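Local coordinates for protein aspartate aminotransferase (Thermotoga maritima, PDB 1O4S) that catalyses the pyridoxal-phosphate-dependent, reversible transfer of the amino group from L-aspartate to 2-oxoglutarate, giving oxaloacetate and L-glutamate, and works as a homodimer, at residues Leu29-Ala33 with Cys341-Leu345; Asp42-Leu46 with Arg374-Ala378; Glu127-Pro133 with Thr148-Thr154; Arg193-Glu197 with Thr226-Val231; Phe302-Phe308 with Phe368-Ile372. All coordinates share one frame; numbering follows the deposited sequence.

Contact 1: Leu29-Ala33 with Cys341-Leu345; sequences LDAKA and CERLL
Helix-to-helix packing in the smaller part of the subunit sets L29, K32 and A33 of helix 27-38 against C341, E342 and L345 of helix 337-348. The two short segments run nearly parallel, with 4° between their N-to-C directions. The segment axes come no closer than 10.8 Å, so side chains rather than backbones bridge the interval. From one side comes L29, whose isobutyl group crosses the side chain of E342 at about a right angle. Its CD1 methyl reaches CB of C341 at 4.0 Å, while its CD2 lies 3.9 Å from the CA of E342. From the other side L345 answers: with CG anti to the backbone N (chi1 -177°) it extends straight at helix 27-38. There its CD2 sits 3.6 Å from CB of K32 and also touches the backbone N of A33, and CD1 lies 4.2 Å from CB of A33. The two leucines interleave, their CD2 methyls meeting between the helices. At the more open margin the lysine chain bends at its last torsion, turning NZ of K32 toward OE2 of E342 in a long salt bridge of 3.7 Å. L29 and C341 also both touch P354 of strand 350-354. Such joining of an N-terminal helix to a helix near the C-terminal end is characteristic of the small domain of fold-type I aminotransferases, which is built from both ends of the chain.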
# COMPACT_ATOMS: atom_id res chain seq x y z
N LEU B 29 -1.95 -23.08 11.91
CA LEU B 29 -1.21 -23.12 13.18
C LEU B 29 -1.43 -21.88 14.06
O LEU B 29 -1.49 -22.00 15.28
CB LEU B 29 0.30 -23.35 12.96
CG LEU B 29 0.66 -24.84 12.82
CD1 LEU B 29 1.99 -25.00 12.16
CD2 LEU B 29 0.66 -25.56 14.17
N ASP B 30 -1.58 -20.71 13.44
CA ASP B 30 -1.88 -19.46 14.18
C ASP B 30 -3.29 -19.48 14.77
O ASP B 30 -3.50 -19.03 15.90
CB ASP B 30 -1.74 -18.24 13.26
CG ASP B 30 -0.31 -18.03 12.79
OD1 ASP B 30 -0.15 -17.49 11.67
OD2 ASP B 30 0.71 -18.38 13.46
N ALA B 31 -4.24 -20.00 13.99
CA ALA B 31 -5.62 -20.21 14.43
C ALA B 31 -5.67 -21.22 15.58
O ALA B 31 -6.45 -21.05 16.52
CB ALA B 31 -6.48 -20.70 13.26
N LYS B 32 -4.84 -22.25 15.49
CA LYS B 32 -4.72 -23.24 16.55
C LYS B 32 -4.18 -22.61 17.86
O LYS B 32 -4.73 -22.85 18.93
CB LYS B 32 -3.85 -24.41 16.10
CG LYS B 32 -4.51 -25.29 15.00
CD LYS B 32 -3.84 -26.66 14.91
CE LYS B 32 -4.15 -27.41 13.61
NZ LYS B 32 -3.20 -27.01 12.52
N ALA B 33 -3.14 -21.80 17.75
CA ALA B 33 -2.58 -21.08 18.91
C ALA B 33 -3.62 -20.16 19.55
O ALA B 33 -3.83 -20.25 20.75
CB ALA B 33 -1.32 -20.29 18.50
N CYS B 341 5.38 -29.10 14.85
CA CYS B 341 4.84 -27.86 15.39
C CYS B 341 3.40 -28.02 15.87
O CYS B 341 3.01 -27.36 16.84
CB CYS B 341 4.90 -26.75 14.36
SG CYS B 341 6.58 -26.24 14.00
N GLU B 342 2.64 -28.88 15.19
CA GLU B 342 1.25 -29.17 15.56
C GLU B 342 1.20 -29.83 16.94
O GLU B 342 0.39 -29.48 17.78
CB GLU B 342 0.56 -30.08 14.51
CG GLU B 342 0.10 -29.34 13.25
CD GLU B 342 -0.52 -30.26 12.18
OE1 GLU B 342 -0.52 -31.51 12.34
OE2 GLU B 342 -1.04 -29.71 11.17
N ARG B 343 2.11 -30.77 17.15
CA ARG B 343 2.15 -31.58 18.35
C ARG B 343 2.69 -30.81 19.53
O ARG B 343 2.19 -30.93 20.63
CB ARG B 343 3.02 -32.80 18.11
CG ARG B 343 2.43 -33.78 17.11
CD ARG B 343 3.34 -34.96 16.75
NE ARG B 343 2.87 -35.55 15.48
CZ ARG B 343 2.13 -36.66 15.35
NH1 ARG B 343 1.76 -37.38 16.42
NH2 ARG B 343 1.77 -37.06 14.13
N LEU B 344 3.74 -30.04 19.30
CA LEU B 344 4.34 -29.22 20.33
C LEU B 344 3.32 -28.19 20.79
O LEU B 344 3.18 -27.93 21.98
CB LEU B 344 5.61 -28.54 19.81
CG LEU B 344 6.37 -27.64 20.79
CD1 LEU B 344 7.16 -28.45 21.78
CD2 LEU B 344 7.30 -26.74 20.03
N LEU B 345 2.59 -27.61 19.85
CA LEU B 345 1.51 -26.71 20.21
C LEU B 345 0.43 -27.40 21.03
O LEU B 345 0.05 -26.91 22.07
CB LEU B 345 0.89 -26.06 18.98
CG LEU B 345 -0.22 -25.05 19.28
CD1 LEU B 345 0.27 -23.86 20.16
CD2 LEU B 345 -0.82 -24.54 17.99

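Contact 2: Asp42-Leu46 with Arg374-Ala378; sequences DVINL and RLTEA
Charge pairing comes first, between D42 just ahead of strand 44-45 and R374 in the first turn of helix 372-386. The arginine NH1 donates to OD1 of D42 over 3.1 Å, with an N-H...O angle of 155°. OD1 accepts through its syn lone pair and lies close to the guanidinium plane; the carboxylate is turned only 19° from that plane. A second, weak bond runs from NH2 of R374 to the same OD1 at 3.4 Å. Like charges also come close, OD2 of D42 lying 4.1 Å from OE1 of E377. R381 probably eases this tension, since it forms a salt bridge with OE1 of E377 and donates to the backbone O of D42.

Apolar contacts form the second group. Because the R374 chain bends at chi2 and chi3, its guanidinium folds back over I44, whose CG1 lies 3.4 Å above one face, offset toward the rim. On the other branch, CG2 of I44 meets CB of A378 at 3.9 Å. L46 presses on the same alanine, its CD1 3.6 Å from that CB, while its other methyl, CD2, reaches CD2 of L375 at 4.2 Å.

Backbone bonds place the strand: I44 and L46 pair with A351 of strand 350-354. On the reverse side V43 and N45 touch helix 27-38. An edge strand sandwiched in this way, between the C-terminal helix and an N-terminal one, belongs to the layered alpha/beta small domain of this aminotransferase family.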
# COMPACT_ATOMS: atom_id res chain seq x y z
N ASP B 42 -2.08 -21.67 28.52
CA ASP B 42 -0.87 -20.86 28.64
C ASP B 42 0.07 -21.11 27.46
O ASP B 42 1.08 -21.81 27.58
CB ASP B 42 -0.15 -21.13 29.97
CG ASP B 42 1.04 -20.19 30.19
OD1 ASP B 42 1.08 -19.07 29.57
OD2 ASP B 42 1.98 -20.51 30.95
N VAL B 43 -0.29 -20.54 26.32
CA VAL B 43 0.49 -20.70 25.10
C VAL B 43 1.66 -19.72 25.12
O VAL B 43 1.45 -18.52 25.25
CB VAL B 43 -0.37 -20.42 23.82
CG1 VAL B 43 0.51 -20.29 22.58
CG2 VAL B 43 -1.42 -21.52 23.64
N ILE B 44 2.88 -20.25 25.03
CA ILE B 44 4.05 -19.42 24.77
C ILE B 44 4.25 -19.41 23.25
O ILE B 44 4.53 -20.43 22.64
CB ILE B 44 5.30 -19.93 25.53
CG1 ILE B 44 5.00 -20.09 27.04
CG2 ILE B 44 6.47 -18.96 25.34
CD1 ILE B 44 5.97 -21.01 27.75
N ASN B 45 4.09 -18.24 22.67
CA ASN B 45 4.05 -18.09 21.22
C ASN B 45 5.36 -17.52 20.76
O ASN B 45 5.62 -16.34 20.90
CB ASN B 45 2.89 -17.15 20.80
CG ASN B 45 2.61 -17.22 19.28
OD1 ASN B 45 3.53 -17.16 18.47
ND2 ASN B 45 1.33 -17.38 18.91
N LEU B 46 6.18 -18.38 20.17
CA LEU B 46 7.48 -18.02 19.65
C LEU B 46 7.50 -17.94 18.13
O LEU B 46 8.52 -18.29 17.50
CB LEU B 46 8.49 -19.03 20.15
CG LEU B 46 8.42 -19.16 21.67
CD1 LEU B 46 9.42 -20.18 22.12
CD2 LEU B 46 8.62 -17.79 22.35
N ARG B 374 10.05 -16.29 29.73
CA ARG B 374 9.14 -17.08 28.91
C ARG B 374 9.91 -18.04 28.01
O ARG B 374 9.46 -19.16 27.80
CB ARG B 374 8.26 -16.16 28.06
CG ARG B 374 7.31 -15.33 28.87
CD ARG B 374 6.15 -16.12 29.45
NE ARG B 374 5.02 -16.18 28.51
CZ ARG B 374 3.98 -17.02 28.63
NH1 ARG B 374 3.93 -17.89 29.64
NH2 ARG B 374 3.01 -16.99 27.72
N LEU B 375 11.04 -17.57 27.48
CA LEU B 375 11.94 -18.41 26.71
C LEU B 375 12.43 -19.60 27.53
O LEU B 375 12.56 -20.70 27.01
CB LEU B 375 13.13 -17.61 26.21
CG LEU B 375 12.88 -16.62 25.06
CD1 LEU B 375 14.12 -15.78 24.89
CD2 LEU B 375 12.57 -17.34 23.78
N THR B 376 12.69 -19.37 28.81
CA THR B 376 13.17 -20.42 29.69
C THR B 376 12.12 -21.48 29.86
O THR B 376 12.43 -22.67 29.83
CB THR B 376 13.54 -19.86 31.08
OG1 THR B 376 14.62 -18.95 30.97
CG2 THR B 376 14.12 -20.98 31.96
N GLU B 377 10.89 -21.05 30.09
CA GLU B 377 9.78 -21.98 30.25
C GLU B 377 9.53 -22.73 28.94
O GLU B 377 9.29 -23.92 28.97
CB GLU B 377 8.49 -21.26 30.68
CG GLU B 377 7.74 -21.97 31.81
CD GLU B 377 6.61 -22.87 31.37
OE1 GLU B 377 5.66 -22.29 30.79
OE2 GLU B 377 6.64 -24.13 31.64
N ALA B 378 9.60 -22.03 27.80
CA ALA B 378 9.35 -22.68 26.51
C ALA B 378 10.42 -23.71 26.22
O ALA B 378 10.12 -24.81 25.79
CB ALA B 378 9.26 -21.67 25.37

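Contact 3: Glu127-Pro133 with Thr148-Thr154; sequences EVIVFSP and TVNVVET
S132 and T154 make the tightest end of this parallel strand pair. The carbonyl O of S132 is gripped twice by one residue: the backbone N of T154 donates to it, and so does OG1 of T154, 2.6 Å away. With OG1 between its backbone N and carbonyl carbon (chi1 64°), the threonine can offer both donors to the carbonyl of the cis peptide bond that joins S132 to P133. Next in the ladder, S132 N meets V152 O from 43° above the carbonyl plane; one rung farther, V152 N reaches V130 O at 2.7 Å, nearly along the C=O axis. Beside these bonds the ring of F131 lies alongside V152, CD2 to CB 3.7 Å, and CG2 of I129 touches CG2 of V152 at the same separation.

At the other end the backbone ladder stays regular, but the side chains meet more loosely. The side chain of E127 crosses that of N150 at a slant, carboxylate and amide planes 72° apart, and OE2 of E127 remains 3.7 Å from ND2 of N150; the firm bond of this glutamate goes to T175. Strand 148-153 is outermost in the sheet, and T148, V149, N150 and V151 are partly exposed. CG2 of V130 touches both CG1 of V149, at 3.8 Å, and CG2 of V151.

The pair forms the two strands of a beta-alpha-beta crossover whose helix, 138-144, covers the face of V128, V130 and V149. Helix 164-170 packs on the opposite face, that of F131, N150 and V152, and strand 175-180 continues the large sheet beyond strand 127-132.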
# COMPACT_ATOMS: atom_id res chain seq x y z
N GLU B 127 13.15 -13.37 -14.45
CA GLU B 127 13.49 -14.25 -13.34
C GLU B 127 14.23 -13.53 -12.19
O GLU B 127 15.10 -12.68 -12.41
CB GLU B 127 14.33 -15.42 -13.85
CG GLU B 127 15.13 -16.16 -12.78
CD GLU B 127 15.95 -17.30 -13.35
OE1 GLU B 127 17.21 -17.20 -13.37
OE2 GLU B 127 15.31 -18.27 -13.81
N VAL B 128 13.86 -13.89 -10.97
CA VAL B 128 14.57 -13.45 -9.78
C VAL B 128 15.10 -14.70 -9.09
O VAL B 128 14.34 -15.62 -8.82
CB VAL B 128 13.67 -12.67 -8.78
CG1 VAL B 128 14.48 -12.19 -7.59
CG2 VAL B 128 12.99 -11.48 -9.46
N ILE B 129 16.41 -14.70 -8.80
CA ILE B 129 17.00 -15.73 -7.96
C ILE B 129 16.77 -15.39 -6.49
O ILE B 129 17.06 -14.26 -6.06
CB ILE B 129 18.50 -15.88 -8.28
CG1 ILE B 129 18.64 -16.56 -9.65
CG2 ILE B 129 19.24 -16.68 -7.19
CD1 ILE B 129 19.96 -16.37 -10.28
N VAL B 130 16.23 -16.33 -5.72
CA VAL B 130 16.11 -16.17 -4.26
C VAL B 130 16.82 -17.35 -3.58
O VAL B 130 17.09 -18.36 -4.21
CB VAL B 130 14.65 -16.06 -3.78
CG1 VAL B 130 13.89 -15.04 -4.64
CG2 VAL B 130 13.96 -17.38 -3.83
N PHE B 131 17.13 -17.18 -2.30
CA PHE B 131 17.87 -18.15 -1.54
C PHE B 131 17.00 -18.67 -0.41
O PHE B 131 16.50 -17.89 0.39
CB PHE B 131 19.16 -17.50 -0.99
CG PHE B 131 20.09 -17.01 -2.06
CD1 PHE B 131 20.17 -15.66 -2.37
CD2 PHE B 131 20.85 -17.91 -2.82
CE1 PHE B 131 21.01 -15.18 -3.38
CE2 PHE B 131 21.69 -17.45 -3.85
CZ PHE B 131 21.77 -16.08 -4.13
N SER B 132 16.80 -19.97 -0.36
CA SER B 132 16.04 -20.59 0.71
C SER B 132 17.08 -21.09 1.74
O SER B 132 18.21 -21.32 1.36
CB SER B 132 15.17 -21.72 0.18
OG SER B 132 15.98 -22.81 -0.26
N PRO B 133 16.72 -21.24 3.02
CA PRO B 133 15.39 -20.84 3.57
C PRO B 133 14.98 -19.40 3.26
O PRO B 133 15.80 -18.50 3.37
CB PRO B 133 15.54 -21.06 5.09
CG PRO B 133 16.62 -22.11 5.21
CD PRO B 133 17.57 -21.87 4.04
N THR B 148 9.17 -14.75 -12.58
CA THR B 148 9.33 -16.14 -12.15
C THR B 148 10.49 -16.21 -11.18
O THR B 148 11.25 -15.27 -11.03
CB THR B 148 9.57 -17.08 -13.33
OG1 THR B 148 10.76 -16.69 -14.01
CG2 THR B 148 8.43 -16.96 -14.38
N VAL B 149 10.57 -17.32 -10.48
CA VAL B 149 11.51 -17.44 -9.39
C VAL B 149 12.40 -18.67 -9.60
O VAL B 149 11.91 -19.73 -9.98
CB VAL B 149 10.80 -17.56 -8.03
CG1 VAL B 149 11.83 -17.62 -6.92
CG2 VAL B 149 9.85 -16.36 -7.78
N ASN B 150 13.69 -18.50 -9.31
CA ASN B 150 14.63 -19.60 -9.22
C ASN B 150 15.11 -19.62 -7.78
O ASN B 150 15.82 -18.72 -7.34
CB ASN B 150 15.79 -19.39 -10.22
CG ASN B 150 16.54 -20.68 -10.55
OD1 ASN B 150 16.52 -21.65 -9.79
ND2 ASN B 150 17.22 -20.68 -11.70
N VAL B 151 14.69 -20.63 -7.03
CA VAL B 151 15.04 -20.78 -5.62
C VAL B 151 16.32 -21.57 -5.52
O VAL B 151 16.41 -22.70 -6.02
CB VAL B 151 13.94 -21.54 -4.85
CG1 VAL B 151 14.30 -21.63 -3.37
CG2 VAL B 151 12.58 -20.89 -5.05
N VAL B 152 17.32 -20.97 -4.90
CA VAL B 152 18.62 -21.58 -4.74
C VAL B 152 18.68 -21.96 -3.27
O VAL B 152 18.74 -21.08 -2.41
CB VAL B 152 19.78 -20.62 -5.12
CG1 VAL B 152 21.12 -21.23 -4.76
CG2 VAL B 152 19.71 -20.29 -6.60
N GLU B 153 18.64 -23.27 -3.01
CA GLU B 153 18.68 -23.79 -1.66
C GLU B 153 20.08 -23.69 -1.03
O GLU B 153 21.09 -23.97 -1.69
CB GLU B 153 18.21 -25.23 -1.66
CG GLU B 153 17.96 -25.80 -0.27
CD GLU B 153 17.57 -27.27 -0.30
OE1 GLU B 153 17.23 -27.82 0.79
OE2 GLU B 153 17.63 -27.89 -1.39
N THR B 154 20.10 -23.31 0.24
CA THR B 154 21.30 -23.30 1.07
C THR B 154 21.11 -24.26 2.23
O THR B 154 20.00 -24.64 2.57
CB THR B 154 21.64 -21.88 1.62
OG1 THR B 154 20.61 -21.39 2.48
CG2 THR B 154 21.74 -20.85 0.50

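Contact 4: Arg193-Glu197 with Thr226-Val231; sequences REFLE and TSILDV
T226 opens the second segment by sliding past L196 in the opposite direction, its CB 3.8 Å from CD1 of the leucine. Its OG1 is linked through a water to R193: NH1 donates to this water, which lies at the guanidinium edge in plane, 3.1 Å away. S227 turns from the contact to start a short helical turn as its N-cap. Its OG accepts from L229 N, and its own N donates to OD1 of D230 at 2.9 Å, nearly straight at 174°, completing a capping box. I228 sends CD1 to 4.3 Å from CB of L196, and both residues rest on I180 of the large sheet. D230, whose carboxylate serves the box, comes to R193 with its backbone O and CB. V231 sets CG1 over the centre of one face of the R193 guanidinium, 4.1 Å above the plane, and 3.3 Å from CG of E197. Its CG2 meets CB of L196 at 3.8 Å. R193 stays extended, with NE 3.2 Å from OE2 of E197 in a salt bridge within its own helix. Between the two segments adhesion is chiefly apolar; direct polar bonds stay within each side, and a water links them.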
# COMPACT_ATOMS: atom_id res chain seq x y z
N ARG B 193 31.32 -11.33 3.43
CA ARG B 193 31.76 -10.22 2.61
C ARG B 193 32.23 -10.69 1.22
O ARG B 193 31.93 -10.06 0.21
CB ARG B 193 32.89 -9.48 3.34
CG ARG B 193 33.46 -8.31 2.56
CD ARG B 193 34.53 -7.51 3.28
NE ARG B 193 34.86 -6.32 2.49
CZ ARG B 193 34.41 -5.07 2.72
NH1 ARG B 193 33.61 -4.79 3.76
NH2 ARG B 193 34.79 -4.09 1.89
N GLU B 194 32.97 -11.79 1.19
CA GLU B 194 33.49 -12.40 -0.04
C GLU B 194 32.37 -12.75 -1.05
O GLU B 194 32.49 -12.49 -2.25
CB GLU B 194 34.39 -13.62 0.30
CG GLU B 194 34.27 -14.18 1.75
CD GLU B 194 34.86 -13.27 2.87
OE1 GLU B 194 34.25 -13.16 3.97
OE2 GLU B 194 35.95 -12.67 2.67
N PHE B 195 31.28 -13.31 -0.54
CA PHE B 195 30.10 -13.60 -1.37
C PHE B 195 29.51 -12.31 -1.98
O PHE B 195 29.26 -12.25 -3.18
CB PHE B 195 29.05 -14.37 -0.55
CG PHE B 195 27.74 -14.53 -1.27
CD1 PHE B 195 27.54 -15.60 -2.14
CD2 PHE B 195 26.72 -13.60 -1.09
CE1 PHE B 195 26.32 -15.73 -2.82
CE2 PHE B 195 25.52 -13.73 -1.75
CZ PHE B 195 25.31 -14.79 -2.63
N LEU B 196 29.32 -11.27 -1.16
CA LEU B 196 28.69 -10.02 -1.58
C LEU B 196 29.51 -9.23 -2.59
O LEU B 196 28.96 -8.71 -3.55
CB LEU B 196 28.40 -9.14 -0.33
CG LEU B 196 27.48 -9.81 0.70
CD1 LEU B 196 27.32 -8.96 1.95
CD2 LEU B 196 26.09 -10.09 0.04
N GLU B 197 30.82 -9.12 -2.35
CA GLU B 197 31.77 -8.51 -3.30
C GLU B 197 31.72 -9.20 -4.65
O GLU B 197 31.78 -8.56 -5.70
CB GLU B 197 33.22 -8.59 -2.76
CG GLU B 197 33.45 -7.75 -1.51
CD GLU B 197 34.87 -7.79 -0.98
OE1 GLU B 197 35.49 -8.89 -0.89
OE2 GLU B 197 35.38 -6.71 -0.63
N THR B 226 28.10 -7.39 6.93
CA THR B 226 28.46 -6.64 5.73
C THR B 226 27.17 -6.30 4.98
O THR B 226 26.37 -7.19 4.67
CB THR B 226 29.34 -7.51 4.82
OG1 THR B 226 30.50 -7.98 5.54
CG2 THR B 226 29.88 -6.69 3.68
N SER B 227 27.00 -5.01 4.69
CA SER B 227 25.88 -4.52 3.89
C SER B 227 26.31 -4.58 2.44
O SER B 227 27.50 -4.46 2.15
CB SER B 227 25.58 -3.07 4.26
OG SER B 227 24.68 -2.48 3.37
N ILE B 228 25.35 -4.73 1.53
CA ILE B 228 25.66 -4.57 0.12
C ILE B 228 26.26 -3.18 -0.13
O ILE B 228 27.04 -3.00 -1.06
CB ILE B 228 24.41 -4.80 -0.78
CG1 ILE B 228 24.84 -5.18 -2.23
CG2 ILE B 228 23.49 -3.55 -0.80
CD1 ILE B 228 25.63 -6.49 -2.33
N LEU B 229 25.89 -2.21 0.69
CA LEU B 229 26.47 -0.86 0.61
C LEU B 229 27.93 -0.74 1.15
O LEU B 229 28.58 0.28 0.92
CB LEU B 229 25.56 0.14 1.31
CG LEU B 229 24.11 0.18 0.79
CD1 LEU B 229 23.37 1.33 1.46
CD2 LEU B 229 23.99 0.31 -0.71
N ASP B 230 28.41 -1.77 1.86
CA ASP B 230 29.84 -1.91 2.20
C ASP B 230 30.73 -2.33 1.01
O ASP B 230 31.92 -2.00 0.96
CB ASP B 230 30.02 -2.93 3.33
CG ASP B 230 29.63 -2.36 4.72
OD1 ASP B 230 29.03 -3.11 5.52
OD2 ASP B 230 29.91 -1.20 5.10
N VAL B 231 30.15 -3.07 0.06
CA VAL B 231 30.89 -3.65 -1.07
C VAL B 231 30.52 -3.07 -2.46
O VAL B 231 31.08 -3.48 -3.47
CB VAL B 231 30.72 -5.19 -1.10
CG1 VAL B 231 31.33 -5.81 0.16
CG2 VAL B 231 29.26 -5.60 -1.24
O HOH W 1 32.52 -5.86 6.48

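Contact 5: Phe302-Phe308 with Phe368-Ile372; sequences FKERKNF and FATSI
The carbonyl O of F368 gathers groups from both segments. NH1 of R305 donates to it in a weak bond of 3.4 Å, bent to 133° at the hydrogen, and T370 N adds a weak bond from within the loop. CE1 of F302 also touches this oxygen. The extended arginine chain then carries its guanidinium beneath T370, whose O lies 3.0 Å above one face rather than in line with an N-H. D52 supplies the salt bridge to NH2 and so helps to fix the group. These residues tie helix 296-315 to the loop between strand 363-367 and helix 372-386; the loop borders the substrate region, the side chain of A369 lying about 7 Å from G49, a probable L-aspartate-binding residue. Three aromatic rings complete the seam. F302 turns an edge to CB of A369, 3.9 Å from its CZ. F368 keeps CG between its backbone N and carbonyl carbon (chi1 48°), which brings its ring against the helix, and CA of K306 makes a CH-pi contact 4.1 Å from the ring centroid. Two residues after K306, F308 takes CG2 of I372 almost squarely above its ring, 4.2 Å from the centroid and 7° off the normal.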
# COMPACT_ATOMS: atom_id res chain seq x y z
N PHE B 302 18.03 -8.20 22.86
CA PHE B 302 17.96 -9.30 21.91
C PHE B 302 19.25 -10.13 21.85
O PHE B 302 19.19 -11.35 21.72
CB PHE B 302 17.59 -8.80 20.50
CG PHE B 302 16.10 -8.72 20.27
CD1 PHE B 302 15.37 -9.85 19.98
CD2 PHE B 302 15.43 -7.52 20.35
CE1 PHE B 302 14.00 -9.77 19.77
CE2 PHE B 302 14.07 -7.44 20.12
CZ PHE B 302 13.35 -8.58 19.83
N LYS B 303 20.40 -9.47 21.97
CA LYS B 303 21.70 -10.18 21.99
C LYS B 303 21.75 -11.17 23.15
O LYS B 303 22.17 -12.29 22.97
CB LYS B 303 22.86 -9.18 22.11
CG LYS B 303 24.27 -9.78 22.02
CD LYS B 303 25.31 -8.67 21.87
CE LYS B 303 26.71 -9.22 21.68
NZ LYS B 303 27.82 -8.22 21.86
N GLU B 304 21.31 -10.75 24.32
CA GLU B 304 21.38 -11.61 25.47
C GLU B 304 20.32 -12.72 25.47
O GLU B 304 20.57 -13.80 26.02
CB GLU B 304 21.42 -10.78 26.76
CG GLU B 304 20.13 -10.51 27.48
CD GLU B 304 20.40 -9.89 28.85
OE1 GLU B 304 21.54 -9.34 29.01
OE2 GLU B 304 19.49 -9.96 29.74
N ARG B 305 19.18 -12.48 24.82
CA ARG B 305 18.21 -13.54 24.57
C ARG B 305 18.77 -14.57 23.57
O ARG B 305 18.56 -15.78 23.72
CB ARG B 305 16.90 -12.96 23.98
CG ARG B 305 16.07 -12.09 24.94
CD ARG B 305 15.11 -11.26 24.24
NE ARG B 305 14.19 -10.53 25.11
CZ ARG B 305 13.18 -9.82 24.66
NH1 ARG B 305 12.98 -9.75 23.34
NH2 ARG B 305 12.36 -9.19 25.49
N LYS B 306 19.46 -14.07 22.55
CA LYS B 306 20.10 -14.89 21.54
C LYS B 306 21.11 -15.78 22.24
O LYS B 306 21.07 -16.98 22.08
CB LYS B 306 20.75 -14.00 20.47
CG LYS B 306 21.44 -14.75 19.29
CD LYS B 306 22.88 -15.21 19.57
CE LYS B 306 23.87 -14.05 19.72
NZ LYS B 306 25.32 -14.50 19.88
N ASN B 307 22.01 -15.19 23.02
CA ASN B 307 23.00 -15.99 23.76
C ASN B 307 22.36 -17.05 24.65
O ASN B 307 22.88 -18.15 24.76
CB ASN B 307 23.88 -15.10 24.65
CG ASN B 307 24.86 -14.29 23.86
OD1 ASN B 307 25.21 -14.63 22.73
ND2 ASN B 307 25.31 -13.18 24.44
N PHE B 308 21.25 -16.71 25.28
CA PHE B 308 20.58 -17.64 26.19
C PHE B 308 19.93 -18.81 25.47
O PHE B 308 19.96 -19.94 25.95
CB PHE B 308 19.50 -16.93 27.02
CG PHE B 308 18.64 -17.87 27.81
CD1 PHE B 308 19.14 -18.49 28.95
CD2 PHE B 308 17.35 -18.18 27.39
CE1 PHE B 308 18.36 -19.40 29.67
CE2 PHE B 308 16.56 -19.07 28.11
CZ PHE B 308 17.07 -19.69 29.25
N PHE B 368 12.80 -15.16 19.26
CA PHE B 368 13.09 -14.80 20.64
C PHE B 368 12.76 -13.32 20.94
O PHE B 368 13.52 -12.59 21.60
CB PHE B 368 14.49 -15.24 21.07
CG PHE B 368 15.58 -14.88 20.12
CD1 PHE B 368 16.23 -13.65 20.20
CD2 PHE B 368 16.02 -15.81 19.17
CE1 PHE B 368 17.28 -13.35 19.37
CE2 PHE B 368 17.06 -15.51 18.33
CZ PHE B 368 17.69 -14.27 18.43
N ALA B 369 11.60 -12.90 20.42
CA ALA B 369 11.02 -11.60 20.78
C ALA B 369 10.08 -11.83 21.95
O ALA B 369 8.91 -11.49 21.92
CB ALA B 369 10.31 -10.95 19.57
N THR B 370 10.61 -12.47 22.99
CA THR B 370 9.96 -12.56 24.29
C THR B 370 10.99 -12.62 25.41
O THR B 370 12.19 -12.77 25.17
CB THR B 370 8.96 -13.76 24.38
OG1 THR B 370 9.63 -14.96 24.76
CG2 THR B 370 8.37 -14.15 23.04
N SER B 371 10.51 -12.47 26.63
CA SER B 371 11.39 -12.40 27.78
C SER B 371 12.19 -13.69 28.00
O SER B 371 11.75 -14.79 27.62
CB SER B 371 10.57 -12.08 29.01
OG SER B 371 9.61 -13.09 29.21
N ILE B 372 13.37 -13.55 28.61
CA ILE B 372 14.17 -14.70 28.99
C ILE B 372 13.35 -15.64 29.85
O ILE B 372 13.48 -16.86 29.72
CB ILE B 372 15.50 -14.27 29.66
CG1 ILE B 372 16.46 -13.81 28.57
CG2 ILE B 372 16.14 -15.43 30.44
CD1 ILE B 372 17.80 -13.40 29.05

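How the contacts relate
Followed from the N terminus, the chain opens contact 1 in helix 27-38 and contact 2 in strand 44-45. Both long loops close only near the other end, at 341-345 and 374-378, so the two cross and knit the chain ends into one small domain. Contacts 3 and 4 lie in series within both loops, in the large sheet and its flanking helices, and touch through F131 and F195. Contact 5 opens at 302-308 and closes at 368-372, crossing contact 1 but falling wholly within contact 2. Contact 2 links its neighbours: A33 packs on N45, and L375 and T376 pack on the residues of contact 5.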